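Local coordinates for protein alkyl hydroperoxide reductase, C subunit (Enterococcus faecalis, PDB 5Y63) that probably reduces hydrogen peroxide and organic hydroperoxides to water and alcohols as a typical 2-Cys peroxiredoxin, protecting the cell against oxidative stress, at residues V79-E84 with Y105-D110; P51-F56 with Y88-W93; S45-Y50 with F134-E139. All blocks are in the same frame, centred on the assembly; numbering follows the deposited sequence.

How the interactions relate
From the N terminus, the chain first lays down segment 45-50, most of it strand, and passes directly into the active-site loop 51-56. Segment 79-84, helical turn 88-93 and segment 105-110 follow, and the last segment, 134-139, returns to 45-50. Interaction 3 thus closes the longest loop, and the other two contacts lie within it. Those two cross: interaction 2 joins 51-56 to 88-93, while interaction 1 starts between these segments and ends beyond both. Interactions 1 and 3 share one sheet, stitched by backbone bonds between Y80 and both I46 and F48. H90 probably bonds to L108, tying helix and loop of interaction 2 to the strands.

Interaction 1: V79-E84 with Y105-D110; sequences VYSVSE and YPMLAD
One face of the Y105 ring receives V79, whose CG1 methyl sits 4.0 Å from the ring centroid in a CH-pi contact, displaced a little toward the rim. Y105 CG lies between its own backbone N and carbonyl carbon (chi1 51°), which sets the ring against V79 and S81; a valine presents the compact, branched surface that such a ring can rest on. S81 CB touches Y105 CE1 at a slant, while Y69 meets the ring edge-to-face and L62 O takes up its hydroxyl. P106 CG, 3.8 Å from Y80 CD1, and L108 CD2 approach the Y80 ring at a slant, and L108 CD1 packs on Y80 CB at 3.7 Å. Proline and leucine supply only apolar surface there, as suits a buried tyrosine ring.

At the far end the carboxylates of E84 and D110 come side by side, their planes 88° apart. The closeness of these like-charged groups is probably unfavourable; D110 OD2 also accepts the N-H of A116.

Between these ends the backbones run roughly parallel, the short strand segments crossing at 37°. L108 N donates a hydrogen bond to S81 O (2.7 Å); the nitrogen lies nearly in line with the carbonyl bond, though the hydrogen bond is bent at the hydrogen. The flanking bonds from S81 N to P106 O and from D110 N to S83 O are weak. Serine suits position 81 because its small OG fits against M107 CA (3.4 Å) and still reaches a water, 2.9 Å from OG, that donates to L108 O. These are neighbouring strands linked through a helical connection that includes helix 87-96, a beta-alpha-beta crossover in the thioredoxin-type fold of peroxiredoxins.

Interaction 2: P51-F56 with Y88-W93; sequences PADFSF and YVHKAW
D53 and F54 lie over the same face of the W93 indole, one residue above each of its rings. D53 CA stands 3.8 Å from the centroid of the six-membered ring and almost on its normal, a CH-pi contact, while the D53 carboxylate reaches on past the rim, with CG 3.3 Å from W93 CE3. F54 and W93 point in opposite senses as they pass. Their ring planes are inclined at 35°, neither stacked nor edge-to-face, and W93 CD1 lies 3.7 Å above the middle of the F54 phenyl ring. A broad tryptophan suits this place because two successive loop residues can settle on it. With its CG anti to the backbone N (chi1 -163°), W93 extends from the helix beneath the loop.

This loop carries the PxxxSxxC sequence of the peroxiredoxin active site: P51 opens it, S55 fills the threonine/serine position, and C58 is the predicted peroxidatic cysteine, which W93 also touches.

Crosswise to D53, H90 points ND1 at OD2 and donates a bent hydrogen bond (2.7 Å, 141°) to the syn lone pair, with OD2 somewhat out of the imidazole plane. D53 OD1 meanwhile accepts from Y50, and H90 NE2 is bonded to L108 O, which should restrict the rotation of both groups. V89 CG1 touches D53 OD2 (3.6 Å). The outer end of the F54 ring rests on the helix, with CZ 4.1 Å from A92 CB; A92 also packs against F54 of a neighbouring subunit, where a small alanine can accept a phenyl ring on each side of the subunit boundary.

Interaction 3: S45-Y50 with F134-E139; sequences SIFFFY and FIVSPE
In the central sheet of the thioredoxin-type fold, strand 44-49 has an antiparallel neighbour in strand 128-136, and S45, I46 and F47 face V136, I135 and F134 in turn. The two outer pairs are hydrogen-bonded. S45 N donates to V136 O and V136 N to S45 O (2.9 Å), and the same exchange joins F47 and F134, with F134 N to F47 O at 3.0 Å. I46 and I135 form the non-hydrogen-bonded pair between them, where the backbones approach through a CA-H...O contact from I46 CA to F134 O.

These isoleucines lie side by side and point the same way, their CG1 atoms 4.2 Å apart, toward helix 156-171, where I46 meets L159 and L163. Beta-branched residues suit this place, being at ease in strands and offering a broad hydrocarbon surface to a helix.

Phenylalanines gather on the other side of the sheet. The F49 and F134 rings meet rim to rim, with centroids 5.8 Å apart and planes at 78°, so neither lies over the other. F134 carries its CG anti to the carbonyl carbon (chi1 -64°), which brings CD1 and CE1 against F49 CE1. F119 touches the rings of F47, F49 and F134, and Y145 stacks on F134, making a largely aromatic cluster for which flat, rigid side chains are well fitted. F47 turns an edge to V136, CD1 coming 4.1 Å from its CG2 methyl.

Near the start of the strand, serine offers a small polar group that fits beside a valine and still meets a water: S45 OG lies 3.4 Å from V136 CB, and the water sits 2.6 Å from S45 OG and 2.8 Å from S137 O.

Interaction 1: V79-E84 with Y105-D110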
ATOM      1  N   VAL A  79      20.462  43.312  -1.215  1.00 56.13           N
ATOM      2  CA  VAL A  79      20.788  42.469  -0.064  1.00 53.99           C
ATOM      3  C   VAL A  79      19.535  42.249   0.782  1.00 52.73           C
ATOM      4  O   VAL A  79      18.846  43.202   1.137  1.00 52.31           O
ATOM      5  CB  VAL A  79      21.888  43.122   0.806  1.00 54.54           C
ATOM      6  CG1 VAL A  79      22.203  42.270   2.030  1.00 53.87           C
ATOM      7  CG2 VAL A  79      23.149  43.357  -0.014  1.00 54.82           C
ATOM      8  N   TYR A  80      19.249  40.990   1.104  1.00 52.13           N
ATOM      9  CA  TYR A  80      18.108  40.641   1.950  1.00 51.42           C
ATOM     10  C   TYR A  80      18.574  39.828   3.161  1.00 50.20           C
ATOM     11  O   TYR A  80      18.820  38.628   3.046  1.00 49.84           O
ATOM     12  CB  TYR A  80      17.081  39.836   1.150  1.00 51.17           C
ATOM     13  CG  TYR A  80      16.599  40.520  -0.109  1.00 52.21           C
ATOM     14  CD1 TYR A  80      15.518  41.398  -0.079  1.00 52.92           C
ATOM     15  CD2 TYR A  80      17.221  40.283  -1.332  1.00 52.69           C
ATOM     16  CE1 TYR A  80      15.072  42.025  -1.231  1.00 54.06           C
ATOM     17  CE2 TYR A  80      16.782  40.904  -2.490  1.00 54.20           C
ATOM     18  CZ  TYR A  80      15.707  41.773  -2.435  1.00 55.21           C
ATOM     19  OH  TYR A  80      15.269  42.392  -3.586  1.00 57.14           O
ATOM     20  N   SER A  81      18.704  40.478   4.316  1.00 49.34           N
ATOM     21  CA  SER A  81      19.049  39.765   5.544  1.00 48.24           C
ATOM     22  C   SER A  81      17.815  39.039   6.066  1.00 47.75           C
ATOM     23  O   SER A  81      16.725  39.612   6.118  1.00 47.87           O
ATOM     24  CB  SER A  81      19.607  40.712   6.608  1.00 48.69           C
ATOM     25  OG  SER A  81      18.585  41.458   7.246  1.00 49.12           O
ATOM     26  N   VAL A  82      17.994  37.778   6.445  1.00 46.91           N
ATOM     27  CA  VAL A  82      16.883  36.931   6.854  1.00 46.09           C
ATOM     28  C   VAL A  82      17.130  36.349   8.242  1.00 45.70           C
ATOM     29  O   VAL A  82      18.224  35.882   8.555  1.00 45.35           O
ATOM     30  CB  VAL A  82      16.652  35.776   5.856  1.00 45.88           C
ATOM     31  CG1 VAL A  82      15.273  35.164   6.060  1.00 45.93           C
ATOM     32  CG2 VAL A  82      16.803  36.261   4.422  1.00 46.21           C
ATOM     33  N   SER A  83      16.091  36.387   9.067  1.00 45.78           N
ATOM     34  CA  SER A  83      16.113  35.786  10.392  1.00 45.89           C
ATOM     35  C   SER A  83      14.717  35.257  10.702  1.00 46.26           C
ATOM     36  O   SER A  83      13.739  35.661  10.070  1.00 46.46           O
ATOM     37  CB  SER A  83      16.564  36.820  11.429  1.00 46.44           C
ATOM     38  OG  SER A  83      16.041  36.560  12.720  1.00 46.88           O
ATOM     39  N   GLU A  84      14.625  34.356  11.673  1.00 46.75           N
ATOM     40  CA  GLU A  84      13.337  33.816  12.095  1.00 47.42           C
ATOM     41  C   GLU A  84      12.601  34.771  13.040  1.00 48.88           C
ATOM     42  O   GLU A  84      11.552  34.426  13.583  1.00 48.91           O
ATOM     43  CB  GLU A  84      13.521  32.444  12.752  1.00 47.44           C
ATOM     44  CG  GLU A  84      14.180  31.409  11.853  1.00 47.26           C
ATOM     45  CD  GLU A  84      13.365  31.097  10.613  1.00 47.13           C
ATOM     46  OE1 GLU A  84      12.388  30.331  10.721  1.00 48.09           O
ATOM     47  OE2 GLU A  84      13.708  31.612   9.528  1.00 46.43           O
ATOM     48  N   TYR A 105      19.790  48.292   3.868  1.00 59.20           N
ATOM     49  CA  TYR A 105      19.172  47.201   3.101  1.00 57.66           C
ATOM     50  C   TYR A 105      17.939  46.632   3.815  1.00 56.05           C
ATOM     51  O   TYR A 105      17.779  46.829   5.022  1.00 56.05           O
ATOM     52  CB  TYR A 105      20.189  46.092   2.754  1.00 56.75           C
ATOM     53  CG  TYR A 105      21.026  45.541   3.893  1.00 55.81           C
ATOM     54  CD1 TYR A 105      20.516  44.578   4.761  1.00 54.64           C
ATOM     55  CD2 TYR A 105      22.347  45.949   4.074  1.00 55.95           C
ATOM     56  CE1 TYR A 105      21.286  44.060   5.791  1.00 53.97           C
ATOM     57  CE2 TYR A 105      23.125  45.437   5.101  1.00 55.54           C
ATOM     58  CZ  TYR A 105      22.591  44.493   5.957  1.00 54.50           C
ATOM     59  OH  TYR A 105      23.361  43.984   6.978  1.00 53.29           O
ATOM     60  N   PRO A 106      17.047  45.953   3.063  1.00 54.46           N
ATOM     61  CA  PRO A 106      15.832  45.389   3.658  1.00 53.91           C
ATOM     62  C   PRO A 106      16.091  44.152   4.521  1.00 52.68           C
ATOM     63  O   PRO A 106      16.739  43.207   4.072  1.00 52.26           O
ATOM     64  CB  PRO A 106      14.973  45.024   2.439  1.00 53.35           C
ATOM     65  CG  PRO A 106      15.936  44.856   1.324  1.00 53.38           C
ATOM     66  CD  PRO A 106      17.038  45.835   1.593  1.00 54.23           C
ATOM     67  N   MET A 107      15.577  44.174   5.749  1.00 52.41           N
ATOM     68  CA  MET A 107      15.687  43.048   6.669  1.00 52.12           C
ATOM     69  C   MET A 107      14.403  42.219   6.643  1.00 51.91           C
ATOM     70  O   MET A 107      13.378  42.626   7.200  1.00 51.79           O
ATOM     71  CB  MET A 107      15.942  43.558   8.085  1.00 53.02           C
ATOM     72  CG  MET A 107      17.131  44.492   8.206  1.00 54.09           C
ATOM     73  SD  MET A 107      17.398  45.003   9.913  1.00 55.50           S
ATOM     74  CE  MET A 107      18.123  43.513  10.598  1.00 54.59           C
ATOM     75  N   LEU A 108      14.462  41.057   5.995  1.00 50.79           N
ATOM     76  CA  LEU A 108      13.292  40.189   5.864  1.00 50.43           C
ATOM     77  C   LEU A 108      13.000  39.460   7.171  1.00 49.95           C
ATOM     78  O   LEU A 108      13.915  39.032   7.873  1.00 49.31           O
ATOM     79  CB  LEU A 108      13.494  39.160   4.749  1.00 50.01           C
ATOM     80  CG  LEU A 108      13.817  39.675   3.343  1.00 50.39           C
ATOM     81  CD1 LEU A 108      13.830  38.511   2.361  1.00 50.16           C
ATOM     82  CD2 LEU A 108      12.836  40.743   2.885  1.00 50.93           C
ATOM     83  N   ALA A 109      11.715  39.334   7.489  1.00 50.18           N
ATOM     84  CA  ALA A 109      11.266  38.570   8.643  1.00 50.26           C
ATOM     85  C   ALA A 109      10.771  37.216   8.161  1.00 50.51           C
ATOM     86  O   ALA A 109      10.136  37.120   7.106  1.00 51.46           O
ATOM     87  CB  ALA A 109      10.152  39.309   9.364  1.00 51.16           C
ATOM     88  N   ASP A 110      11.059  36.172   8.935  1.00 49.72           N
ATOM     89  CA  ASP A 110      10.641  34.821   8.580  1.00 49.36           C
ATOM     90  C   ASP A 110      10.207  34.022   9.811  1.00 49.01           C
ATOM     91  O   ASP A 110      10.815  33.005  10.135  1.00 48.66           O
ATOM     92  CB  ASP A 110      11.780  34.105   7.840  1.00 48.79           C
ATOM     93  CG  ASP A 110      11.353  32.773   7.253  1.00 49.22           C
ATOM     94  OD1 ASP A 110      10.162  32.616   6.910  1.00 49.53           O
ATOM     95  OD2 ASP A 110      12.213  31.878   7.130  1.00 49.70           O
TER
HETATM   96  O   HOH W   1      16.614  40.368   9.038  1.00 37.02           O

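Interaction 2: P51-F56 with Y88-W93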
ATOM      1  N   PRO A  51      21.286  33.862  12.793  1.00 48.73           N
ATOM      2  CA  PRO A  51      20.516  33.172  13.839  1.00 50.21           C
ATOM      3  C   PRO A  51      19.493  34.009  14.607  1.00 51.69           C
ATOM      4  O   PRO A  51      18.320  33.638  14.646  1.00 52.39           O
ATOM      5  CB  PRO A  51      21.599  32.650  14.796  1.00 50.38           C
ATOM      6  CG  PRO A  51      22.850  32.628  13.991  1.00 49.98           C
ATOM      7  CD  PRO A  51      22.733  33.794  13.062  1.00 49.43           C
ATOM      8  N   ALA A  52      19.920  35.110  15.222  1.00 53.31           N
ATOM      9  CA  ALA A  52      19.047  35.828  16.154  1.00 55.17           C
ATOM     10  C   ALA A  52      19.332  37.323  16.265  1.00 56.66           C
ATOM     11  O   ALA A  52      20.482  37.756  16.213  1.00 58.23           O
ATOM     12  CB  ALA A  52      19.133  35.186  17.533  1.00 55.38           C
ATOM     13  N   ASP A  53      18.264  38.102  16.429  1.00 57.82           N
ATOM     14  CA  ASP A  53      18.380  39.515  16.769  1.00 59.07           C
ATOM     15  C   ASP A  53      18.808  39.658  18.226  1.00 61.99           C
ATOM     16  O   ASP A  53      18.753  38.703  19.002  1.00 62.38           O
ATOM     17  CB  ASP A  53      17.053  40.245  16.544  1.00 58.30           C
ATOM     18  CG  ASP A  53      16.697  40.373  15.078  1.00 56.79           C
ATOM     19  OD1 ASP A  53      17.169  39.552  14.270  1.00 56.69           O
ATOM     20  OD2 ASP A  53      15.945  41.303  14.728  1.00 56.06           O
ATOM     21  N   PHE A  54      19.206  40.870  18.589  1.00 65.74           N
ATOM     22  CA  PHE A  54      19.791  41.166  19.897  1.00 69.20           C
ATOM     23  C   PHE A  54      20.826  40.120  20.308  1.00 71.16           C
ATOM     24  O   PHE A  54      20.778  39.567  21.407  1.00 71.57           O
ATOM     25  CB  PHE A  54      18.686  41.322  20.944  1.00 69.88           C
ATOM     26  CG  PHE A  54      17.809  42.516  20.706  1.00 70.14           C
ATOM     27  CD1 PHE A  54      16.757  42.454  19.803  1.00 69.97           C
ATOM     28  CD2 PHE A  54      18.050  43.712  21.367  1.00 71.18           C
ATOM     29  CE1 PHE A  54      15.953  43.559  19.574  1.00 70.39           C
ATOM     30  CE2 PHE A  54      17.249  44.819  21.144  1.00 71.63           C
ATOM     31  CZ  PHE A  54      16.198  44.743  20.249  1.00 70.88           C
ATOM     32  N   SER A  55      21.756  39.862  19.393  1.00 74.21           N
ATOM     33  CA  SER A  55      22.844  38.919  19.607  1.00 76.61           C
ATOM     34  C   SER A  55      24.172  39.664  19.490  1.00 79.73           C
ATOM     35  O   SER A  55      24.198  40.848  19.146  1.00 79.69           O
ATOM     36  CB  SER A  55      22.765  37.788  18.581  1.00 75.54           C
ATOM     37  OG  SER A  55      23.577  36.696  18.967  1.00 77.23           O
ATOM     38  N   PHE A  56      25.268  38.966  19.773  1.00 83.13           N
ATOM     39  CA  PHE A  56      26.590  39.592  19.853  1.00 85.21           C
ATOM     40  C   PHE A  56      27.378  39.506  18.547  1.00 83.77           C
ATOM     41  O   PHE A  56      27.981  40.493  18.122  1.00 83.89           O
ATOM     42  CB  PHE A  56      27.390  38.969  20.998  1.00 87.62           C
ATOM     43  CG  PHE A  56      26.683  39.030  22.325  1.00 90.56           C
ATOM     44  CD1 PHE A  56      26.623  40.221  23.040  1.00 91.81           C
ATOM     45  CD2 PHE A  56      26.064  37.903  22.854  1.00 91.50           C
ATOM     46  CE1 PHE A  56      25.969  40.285  24.260  1.00 92.96           C
ATOM     47  CE2 PHE A  56      25.408  37.960  24.075  1.00 92.63           C
ATOM     48  CZ  PHE A  56      25.360  39.153  24.779  1.00 93.30           C
ATOM     49  N   TYR A  88       8.597  43.213  13.571  1.00 64.92           N
ATOM     50  CA  TYR A  88       8.511  44.019  14.797  1.00 67.18           C
ATOM     51  C   TYR A  88       9.852  44.046  15.537  1.00 65.68           C
ATOM     52  O   TYR A  88      10.298  45.101  15.989  1.00 66.29           O
ATOM     53  CB  TYR A  88       7.432  43.481  15.751  1.00 69.23           C
ATOM     54  CG  TYR A  88       6.005  43.575  15.242  1.00 71.68           C
ATOM     55  CD1 TYR A  88       5.403  44.812  15.015  1.00 73.16           C
ATOM     56  CD2 TYR A  88       5.248  42.423  15.014  1.00 73.11           C
ATOM     57  CE1 TYR A  88       4.095  44.898  14.559  1.00 74.81           C
ATOM     58  CE2 TYR A  88       3.940  42.498  14.560  1.00 74.12           C
ATOM     59  CZ  TYR A  88       3.368  43.736  14.333  1.00 75.60           C
ATOM     60  OH  TYR A  88       2.069  43.811  13.879  1.00 76.97           O
ATOM     61  N   VAL A  89      10.484  42.878  15.647  1.00 64.12           N
ATOM     62  CA  VAL A  89      11.740  42.730  16.385  1.00 63.61           C
ATOM     63  C   VAL A  89      12.899  43.438  15.684  1.00 63.45           C
ATOM     64  O   VAL A  89      13.761  44.020  16.344  1.00 63.80           O
ATOM     65  CB  VAL A  89      12.097  41.241  16.599  1.00 63.41           C
ATOM     66  CG1 VAL A  89      13.462  41.093  17.260  1.00 63.64           C
ATOM     67  CG2 VAL A  89      11.035  40.556  17.448  1.00 63.97           C
ATOM     68  N   HIS A  90      12.917  43.386  14.353  1.00 62.93           N
ATOM     69  CA  HIS A  90      13.956  44.061  13.573  1.00 62.63           C
ATOM     70  C   HIS A  90      13.956  45.566  13.826  1.00 64.00           C
ATOM     71  O   HIS A  90      15.017  46.173  13.966  1.00 64.65           O
ATOM     72  CB  HIS A  90      13.784  43.796  12.073  1.00 62.51           C
ATOM     73  CG  HIS A  90      13.976  42.363  11.677  1.00 61.67           C
ATOM     74  ND1 HIS A  90      14.888  41.532  12.292  1.00 61.24           N
ATOM     75  CD2 HIS A  90      13.392  41.624  10.706  1.00 61.43           C
ATOM     76  CE1 HIS A  90      14.843  40.338  11.729  1.00 60.66           C
ATOM     77  NE2 HIS A  90      13.946  40.368  10.761  1.00 61.00           N
ATOM     78  N   LYS A  91      12.764  46.159  13.887  1.00 65.07           N
ATOM     79  CA  LYS A  91      12.623  47.591  14.156  1.00 66.29           C
ATOM     80  C   LYS A  91      13.236  47.976  15.501  1.00 66.40           C
ATOM     81  O   LYS A  91      13.976  48.957  15.594  1.00 67.51           O
ATOM     82  CB  LYS A  91      11.148  47.999  14.122  1.00 67.35           C
ATOM     83  CG  LYS A  91      10.907  49.489  14.321  1.00 69.21           C
ATOM     84  CD  LYS A  91       9.426  49.821  14.232  1.00 70.54           C
ATOM     85  CE  LYS A  91       9.087  51.123  14.941  1.00 71.95           C
ATOM     86  NZ  LYS A  91       7.624  51.238  15.187  1.00 72.91           N
ATOM     87  N   ALA A  92      12.924  47.202  16.537  1.00 65.42           N
ATOM     88  CA  ALA A  92      13.471  47.442  17.872  1.00 65.92           C
ATOM     89  C   ALA A  92      14.988  47.253  17.913  1.00 65.48           C
ATOM     90  O   ALA A  92      15.688  47.968  18.631  1.00 65.86           O
ATOM     91  CB  ALA A  92      12.800  46.528  18.884  1.00 65.99           C
ATOM     92  N   TRP A  93      15.485  46.287  17.143  1.00 64.20           N
ATOM     93  CA  TRP A  93      16.920  46.011  17.069  1.00 63.73           C
ATOM     94  C   TRP A  93      17.671  47.156  16.389  1.00 64.32           C
ATOM     95  O   TRP A  93      18.807  47.459  16.754  1.00 64.10           O
ATOM     96  CB  TRP A  93      17.162  44.687  16.330  1.00 62.12           C
ATOM     97  CG  TRP A  93      18.525  44.087  16.528  1.00 61.62           C
ATOM     98  CD1 TRP A  93      19.347  44.239  17.610  1.00 62.70           C
ATOM     99  CD2 TRP A  93      19.207  43.199  15.631  1.00 60.90           C
ATOM    100  NE1 TRP A  93      20.506  43.520  17.431  1.00 62.83           N
ATOM    101  CE2 TRP A  93      20.445  42.872  16.226  1.00 61.35           C
ATOM    102  CE3 TRP A  93      18.899  42.661  14.376  1.00 59.86           C
ATOM    103  CZ2 TRP A  93      21.371  42.026  15.611  1.00 60.49           C
ATOM    104  CZ3 TRP A  93      19.821  41.820  13.766  1.00 59.18           C
ATOM    105  CH2 TRP A  93      21.041  41.512  14.385  1.00 59.47           C
TER

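Interaction 3: S45-Y50 with F134-E139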
ATOM      1  N   SER A  45      20.785  39.211  -6.175  1.00 53.11           N
ATOM      2  CA  SER A  45      20.348  39.251  -4.789  1.00 51.69           C
ATOM      3  C   SER A  45      21.186  38.342  -3.912  1.00 50.03           C
ATOM      4  O   SER A  45      21.576  37.247  -4.323  1.00 49.12           O
ATOM      5  CB  SER A  45      18.875  38.857  -4.685  1.00 51.70           C
ATOM      6  OG  SER A  45      18.650  37.587  -5.262  1.00 51.15           O
ATOM      7  N   ILE A  46      21.462  38.819  -2.701  1.00 49.25           N
ATOM      8  CA  ILE A  46      22.143  38.035  -1.689  1.00 48.33           C
ATOM      9  C   ILE A  46      21.215  37.887  -0.493  1.00 47.90           C
ATOM     10  O   ILE A  46      20.895  38.871   0.172  1.00 48.37           O
ATOM     11  CB  ILE A  46      23.457  38.699  -1.237  1.00 48.64           C
ATOM     12  CG1 ILE A  46      24.461  38.722  -2.393  1.00 49.12           C
ATOM     13  CG2 ILE A  46      24.050  37.956  -0.044  1.00 48.34           C
ATOM     14  CD1 ILE A  46      25.666  39.608  -2.150  1.00 49.89           C
ATOM     15  N   PHE A  47      20.774  36.658  -0.238  1.00 47.50           N
ATOM     16  CA  PHE A  47      20.058  36.341   0.993  1.00 46.89           C
ATOM     17  C   PHE A  47      21.088  36.096   2.089  1.00 46.44           C
ATOM     18  O   PHE A  47      21.989  35.279   1.920  1.00 46.61           O
ATOM     19  CB  PHE A  47      19.158  35.120   0.809  1.00 46.48           C
ATOM     20  CG  PHE A  47      17.949  35.392  -0.037  1.00 46.89           C
ATOM     21  CD1 PHE A  47      18.034  35.361  -1.422  1.00 47.19           C
ATOM     22  CD2 PHE A  47      16.728  35.692   0.551  1.00 47.20           C
ATOM     23  CE1 PHE A  47      16.923  35.620  -2.205  1.00 47.85           C
ATOM     24  CE2 PHE A  47      15.612  35.951  -0.227  1.00 47.92           C
ATOM     25  CZ  PHE A  47      15.710  35.914  -1.606  1.00 48.19           C
ATOM     26  N   PHE A  48      20.959  36.818   3.199  1.00 45.87           N
ATOM     27  CA  PHE A  48      21.932  36.758   4.281  1.00 45.42           C
ATOM     28  C   PHE A  48      21.257  36.273   5.561  1.00 45.28           C
ATOM     29  O   PHE A  48      20.779  37.068   6.374  1.00 44.83           O
ATOM     30  CB  PHE A  48      22.576  38.132   4.482  1.00 46.05           C
ATOM     31  CG  PHE A  48      23.826  38.101   5.313  1.00 46.17           C
ATOM     32  CD1 PHE A  48      25.052  37.822   4.726  1.00 46.29           C
ATOM     33  CD2 PHE A  48      23.780  38.355   6.678  1.00 45.88           C
ATOM     34  CE1 PHE A  48      26.209  37.793   5.484  1.00 46.48           C
ATOM     35  CE2 PHE A  48      24.933  38.329   7.440  1.00 46.01           C
ATOM     36  CZ  PHE A  48      26.149  38.049   6.841  1.00 46.66           C
ATOM     37  N   PHE A  49      21.212  34.953   5.723  1.00 44.91           N
ATOM     38  CA  PHE A  49      20.603  34.339   6.898  1.00 44.19           C
ATOM     39  C   PHE A  49      21.487  34.520   8.126  1.00 44.71           C
ATOM     40  O   PHE A  49      22.710  34.440   8.028  1.00 44.90           O
ATOM     41  CB  PHE A  49      20.370  32.849   6.660  1.00 43.25           C
ATOM     42  CG  PHE A  49      19.226  32.554   5.746  1.00 42.21           C
ATOM     43  CD1 PHE A  49      19.419  32.456   4.379  1.00 41.85           C
ATOM     44  CD2 PHE A  49      17.954  32.360   6.257  1.00 42.11           C
ATOM     45  CE1 PHE A  49      18.361  32.174   3.535  1.00 41.72           C
ATOM     46  CE2 PHE A  49      16.892  32.078   5.421  1.00 42.13           C
ATOM     47  CZ  PHE A  49      17.095  31.986   4.058  1.00 41.97           C
ATOM     48  N   TYR A  50      20.861  34.756   9.277  1.00 45.39           N
ATOM     49  CA  TYR A  50      21.579  34.849  10.550  1.00 46.02           C
ATOM     50  C   TYR A  50      20.681  34.376  11.704  1.00 46.75           C
ATOM     51  O   TYR A  50      19.458  34.479  11.613  1.00 45.93           O
ATOM     52  CB  TYR A  50      22.078  36.282  10.786  1.00 46.26           C
ATOM     53  CG  TYR A  50      20.971  37.286  10.995  1.00 45.56           C
ATOM     54  CD1 TYR A  50      20.281  37.821   9.917  1.00 45.11           C
ATOM     55  CD2 TYR A  50      20.607  37.692  12.273  1.00 45.86           C
ATOM     56  CE1 TYR A  50      19.257  38.730  10.104  1.00 45.31           C
ATOM     57  CE2 TYR A  50      19.586  38.599  12.473  1.00 45.79           C
ATOM     58  CZ  TYR A  50      18.914  39.120  11.385  1.00 45.40           C
ATOM     59  OH  TYR A  50      17.897  40.023  11.575  1.00 45.42           O
ATOM     60  N   PHE A 134      23.327  33.195   0.240  1.00 41.84           N
ATOM     61  CA  PHE A 134      22.963  32.690  -1.084  1.00 42.30           C
ATOM     62  C   PHE A 134      23.028  33.803  -2.124  1.00 43.88           C
ATOM     63  O   PHE A 134      22.409  34.850  -1.952  1.00 44.10           O
ATOM     64  CB  PHE A 134      21.550  32.109  -1.059  1.00 41.72           C
ATOM     65  CG  PHE A 134      21.401  30.909  -0.172  1.00 41.04           C
ATOM     66  CD1 PHE A 134      21.172  31.061   1.190  1.00 40.69           C
ATOM     67  CD2 PHE A 134      21.479  29.626  -0.698  1.00 40.79           C
ATOM     68  CE1 PHE A 134      21.032  29.956   2.011  1.00 40.52           C
ATOM     69  CE2 PHE A 134      21.342  28.515   0.119  1.00 40.66           C
ATOM     70  CZ  PHE A 134      21.118  28.679   1.475  1.00 40.56           C
ATOM     71  N   ILE A 135      23.775  33.568  -3.201  1.00 45.28           N
ATOM     72  CA  ILE A 135      23.828  34.490  -4.332  1.00 46.85           C
ATOM     73  C   ILE A 135      22.886  33.978  -5.412  1.00 47.57           C
ATOM     74  O   ILE A 135      23.043  32.858  -5.901  1.00 47.87           O
ATOM     75  CB  ILE A 135      25.256  34.617  -4.898  1.00 47.81           C
ATOM     76  CG1 ILE A 135      26.187  35.208  -3.833  1.00 47.78           C
ATOM     77  CG2 ILE A 135      25.260  35.487  -6.151  1.00 48.72           C
ATOM     78  CD1 ILE A 135      27.652  35.194  -4.207  1.00 48.12           C
ATOM     79  N   VAL A 136      21.913  34.807  -5.781  1.00 48.72           N
ATOM     80  CA  VAL A 136      20.866  34.417  -6.719  1.00 49.50           C
ATOM     81  C   VAL A 136      20.856  35.375  -7.907  1.00 50.46           C
ATOM     82  O   VAL A 136      20.948  36.589  -7.730  1.00 51.15           O
ATOM     83  CB  VAL A 136      19.484  34.417  -6.030  1.00 49.53           C
ATOM     84  CG1 VAL A 136      18.396  33.896  -6.959  1.00 49.91           C
ATOM     85  CG2 VAL A 136      19.532  33.583  -4.756  1.00 48.85           C
ATOM     86  N   SER A 137      20.737  34.818  -9.112  1.00 50.97           N
ATOM     87  CA  SER A 137      20.734  35.604 -10.347  1.00 51.98           C
ATOM     88  C   SER A 137      19.416  36.368 -10.510  1.00 52.86           C
ATOM     89  O   SER A 137      18.451  36.088  -9.802  1.00 51.84           O
ATOM     90  CB  SER A 137      20.967  34.690 -11.554  1.00 52.13           C
ATOM     91  OG  SER A 137      19.797  33.959 -11.880  1.00 52.28           O
ATOM     92  N   PRO A 138      19.365  37.332 -11.451  1.00 54.87           N
ATOM     93  CA  PRO A 138      18.134  38.095 -11.695  1.00 56.49           C
ATOM     94  C   PRO A 138      16.944  37.260 -12.171  1.00 57.90           C
ATOM     95  O   PRO A 138      15.801  37.672 -11.989  1.00 57.87           O
ATOM     96  CB  PRO A 138      18.546  39.088 -12.787  1.00 57.33           C
ATOM     97  CG  PRO A 138      20.019  39.206 -12.661  1.00 56.68           C
ATOM     98  CD  PRO A 138      20.479  37.836 -12.276  1.00 55.35           C
ATOM     99  N   GLU A 139      17.217  36.106 -12.777  1.00 60.02           N
ATOM    100  CA  GLU A 139      16.168  35.184 -13.209  1.00 62.13           C
ATOM    101  C   GLU A 139      15.680  34.283 -12.066  1.00 60.50           C
ATOM    102  O   GLU A 139      14.756  33.495 -12.249  1.00 60.86           O
ATOM    103  CB  GLU A 139      16.662  34.338 -14.387  1.00 64.93           C
ATOM    104  CG  GLU A 139      15.542  33.771 -15.253  1.00 69.56           C
ATOM    105  CD  GLU A 139      16.001  33.332 -16.638  1.00 72.96           C
ATOM    106  OE1 GLU A 139      16.958  33.928 -17.181  1.00 74.65           O
ATOM    107  OE2 GLU A 139      15.388  32.392 -17.195  1.00 74.78           O
TER
HETATM  108  O   HOH W   2      17.623  37.706  -7.621  1.00 40.14           O